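Local coordinates for protein leucine--tRNA ligase (Agrobacterium radiobacter, PDB 5AH5) that probably charges tRNA(Leu) with leucine at the expense of ATP, as a class I synthetase that also carries an editing domain, at residues B[232-237]-B[306-311]. Numbering follows the deposited sequence.
Sequences FLVEAS and LMVVNP
Phe232 lays its ring obliquely against the backbone of Val309 and Asn310, with CD2 of Phe232 3.2 Å from O of Val309 and CE2 of Phe232 3.9 Å from CA of Asn310. Its CG lies anti to the carbonyl carbon (chi1 -85°), which brings the large flat ring up to that carbonyl oxygen; the ring is buried and, like Val308, also touches Ile257. Val308 completes this tight part: its CG2 is 3.9 Å from CB of Phe232 and 4.0 Å from CG2 of Val234, whose side chain lies on the same face of the sheet. The tightest point is CG2 of Val308 against O of Leu233, 3.0 Å apart, a packing contact and not a bond. Branching at CB suits a strand, and it gives Val308 a second methyl, CG1, turned towards the Phe232 ring. One hydrogen bond joins the backbones, from N of Val309 to O of Leu233 (2.8 Å). The Asn310 side chain is directed away from segment 232-237 at its base, and its ND2 donates to O of Leu251.

The other side is looser and partly open to solvent. Leu233 is exposed and its CD1 barely meets CG1 of Val309, at 4.4 Å. Past Val234 the strands part, and Glu235, at home on the surface, has a weak, long ion pair from OE2 to Arg316. The inverse gamma turn centred on Ala236 follows. Here strand 224-234 ends against its antiparallel neighbour 301-310, in the mixed beta-sheet of the leucyl-tRNA synthetase editing domain.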
ATOM      1  N   PHE B 232      16.898 -22.756  33.643  1.00116.21           N
ATOM      2  CA  PHE B 232      16.911 -22.708  35.118  1.00112.18           C
ATOM      3  C   PHE B 232      16.107 -23.885  35.712  1.00121.05           C
ATOM      4  O   PHE B 232      14.874 -23.905  35.610  1.00117.84           O
ATOM      5  CB  PHE B 232      16.319 -21.376  35.611  1.00105.49           C
ATOM      6  CG  PHE B 232      17.304 -20.230  35.661  1.00104.21           C
ATOM      7  CD1 PHE B 232      17.842 -19.703  34.496  1.00101.06           C
ATOM      8  CD2 PHE B 232      17.655 -19.643  36.881  1.00105.08           C
ATOM      9  CE1 PHE B 232      18.730 -18.635  34.545  1.00101.00           C
ATOM     10  CE2 PHE B 232      18.549 -18.578  36.936  1.00102.64           C
ATOM     11  CZ  PHE B 232      19.083 -18.071  35.765  1.00101.19           C
ATOM     12  N   LEU B 233      16.797 -24.843  36.344  1.00131.10           N
ATOM     13  CA  LEU B 233      16.154 -26.070  36.865  1.00131.92           C
ATOM     14  C   LEU B 233      15.443 -25.811  38.197  1.00133.28           C
ATOM     15  O   LEU B 233      15.916 -25.003  39.005  1.00120.57           O
ATOM     16  CB  LEU B 233      17.167 -27.222  37.041  1.00126.41           C
ATOM     17  CG  LEU B 233      18.030 -27.650  35.837  1.00124.65           C
ATOM     18  CD1 LEU B 233      19.485 -27.209  35.995  1.00125.27           C
ATOM     19  CD2 LEU B 233      17.968 -29.156  35.601  1.00117.20           C
ATOM     20  N   VAL B 234      14.325 -26.517  38.414  1.00137.12           N
ATOM     21  CA  VAL B 234      13.516 -26.410  39.646  1.00136.56           C
ATOM     22  C   VAL B 234      13.749 -27.647  40.544  1.00137.33           C
ATOM     23  O   VAL B 234      13.826 -28.780  40.048  1.00126.84           O
ATOM     24  CB  VAL B 234      12.003 -26.255  39.341  1.00130.16           C
ATOM     25  CG1 VAL B 234      11.286 -25.630  40.531  1.00127.34           C
ATOM     26  CG2 VAL B 234      11.770 -25.426  38.084  1.00125.84           C
ATOM     27  N   GLU B 235      13.826 -27.413  41.858  1.00133.08           N
ATOM     28  CA  GLU B 235      14.399 -28.373  42.826  1.00128.21           C
ATOM     29  C   GLU B 235      13.780 -29.767  42.832  1.00131.02           C
ATOM     30  O   GLU B 235      14.413 -30.722  42.374  1.00126.89           O
ATOM     31  CB  GLU B 235      14.365 -27.786  44.240  1.00120.23           C
ATOM     32  CG  GLU B 235      15.457 -26.764  44.477  1.00119.06           C
ATOM     33  CD  GLU B 235      15.098 -25.781  45.563  1.00120.15           C
ATOM     34  OE1 GLU B 235      14.193 -24.960  45.327  1.00112.15           O
ATOM     35  OE2 GLU B 235      15.720 -25.827  46.647  1.00123.20           O
ATOM     36  N   ALA B 236      12.557 -29.880  43.352  1.00133.48           N
ATOM     37  CA  ALA B 236      11.859 -31.165  43.447  1.00135.03           C
ATOM     38  C   ALA B 236      11.005 -31.366  42.190  1.00138.17           C
ATOM     39  O   ALA B 236       9.790 -31.545  42.286  1.00138.60           O
ATOM     40  CB  ALA B 236      10.999 -31.209  44.712  1.00126.88           C
ATOM     41  N   SER B 237      11.651 -31.358  41.018  1.00141.20           N
ATOM     42  CA  SER B 237      10.942 -31.223  39.733  1.00138.46           C
ATOM     43  C   SER B 237      11.731 -31.695  38.504  1.00135.08           C
ATOM     44  O   SER B 237      12.958 -31.803  38.538  1.00117.24           O
ATOM     45  CB  SER B 237      10.520 -29.755  39.544  1.00139.48           C
ATOM     46  OG  SER B 237      10.454 -29.366  38.177  1.00140.77           O
ATOM     47  N   LEU B 306       8.518 -21.268  45.930  1.00115.51           N
ATOM     48  CA  LEU B 306       9.558 -22.187  45.421  1.00114.67           C
ATOM     49  C   LEU B 306      10.870 -21.448  45.039  1.00110.68           C
ATOM     50  O   LEU B 306      10.964 -20.213  45.171  1.00103.89           O
ATOM     51  CB  LEU B 306       9.033 -23.045  44.233  1.00110.83           C
ATOM     52  CG  LEU B 306       7.599 -23.636  44.175  1.00113.48           C
ATOM     53  CD1 LEU B 306       7.517 -24.780  43.164  1.00111.46           C
ATOM     54  CD2 LEU B 306       7.061 -24.114  45.520  1.00113.65           C
ATOM     55  N   MET B 307      11.873 -22.223  44.607  1.00103.34           N
ATOM     56  CA  MET B 307      13.197 -21.712  44.219  1.00 96.54           C
ATOM     57  C   MET B 307      13.838 -22.564  43.105  1.00 96.79           C
ATOM     58  O   MET B 307      13.425 -23.709  42.833  1.00 79.47           O
ATOM     59  CB  MET B 307      14.133 -21.613  45.442  1.00 95.28           C
ATOM     60  CG  MET B 307      13.903 -20.385  46.319  1.00 96.40           C
ATOM     61  SD  MET B 307      15.416 -19.564  46.890  1.00107.37           S
ATOM     62  CE  MET B 307      14.778 -18.398  48.104  1.00100.01           C
ATOM     63  N   VAL B 308      14.868 -21.989  42.484  1.00 98.28           N
ATOM     64  CA  VAL B 308      15.306 -22.399  41.150  1.00104.93           C
ATOM     65  C   VAL B 308      16.809 -22.107  40.941  1.00 99.48           C
ATOM     66  O   VAL B 308      17.352 -21.209  41.591  1.00 82.33           O
ATOM     67  CB  VAL B 308      14.409 -21.671  40.111  1.00117.33           C
ATOM     68  CG1 VAL B 308      14.838 -20.212  39.910  1.00117.69           C
ATOM     69  CG2 VAL B 308      14.345 -22.430  38.797  1.00121.03           C
ATOM     70  N   VAL B 309      17.454 -22.846  40.028  1.00108.27           N
ATOM     71  CA  VAL B 309      18.939 -22.914  39.926  1.00122.57           C
ATOM     72  C   VAL B 309      19.568 -22.243  38.676  1.00116.81           C
ATOM     73  O   VAL B 309      19.079 -22.395  37.563  1.00116.72           O
ATOM     74  CB  VAL B 309      19.414 -24.405  40.071  1.00129.14           C
ATOM     75  CG1 VAL B 309      20.758 -24.702  39.389  1.00131.33           C
ATOM     76  CG2 VAL B 309      19.478 -24.795  41.546  1.00128.08           C
ATOM     77  N   ASN B 310      20.690 -21.551  38.907  1.00115.12           N
ATOM     78  CA  ASN B 310      21.534 -20.894  37.891  1.00117.03           C
ATOM     79  C   ASN B 310      22.683 -21.849  37.480  1.00128.67           C
ATOM     80  O   ASN B 310      23.654 -21.959  38.221  1.00154.01           O
ATOM     81  CB  ASN B 310      22.081 -19.599  38.550  1.00109.15           C
ATOM     82  CG  ASN B 310      23.012 -18.791  37.662  1.00104.14           C
ATOM     83  OD1 ASN B 310      23.723 -19.323  36.808  1.00 97.40           O
ATOM     84  ND2 ASN B 310      23.035 -17.481  37.897  1.00100.21           N
ATOM     85  N   PRO B 311      22.599 -22.530  36.302  1.00132.94           N
ATOM     86  CA  PRO B 311      23.528 -23.651  36.004  1.00125.38           C
ATOM     87  C   PRO B 311      24.994 -23.301  35.649  1.00120.35           C
ATOM     88  O   PRO B 311      25.797 -24.214  35.447  1.00109.58           O
ATOM     89  CB  PRO B 311      22.848 -24.352  34.827  1.00124.35           C
ATOM     90  CG  PRO B 311      22.220 -23.233  34.091  1.00130.98           C
ATOM     91  CD  PRO B 311      21.699 -22.288  35.158  1.00134.52           C
TER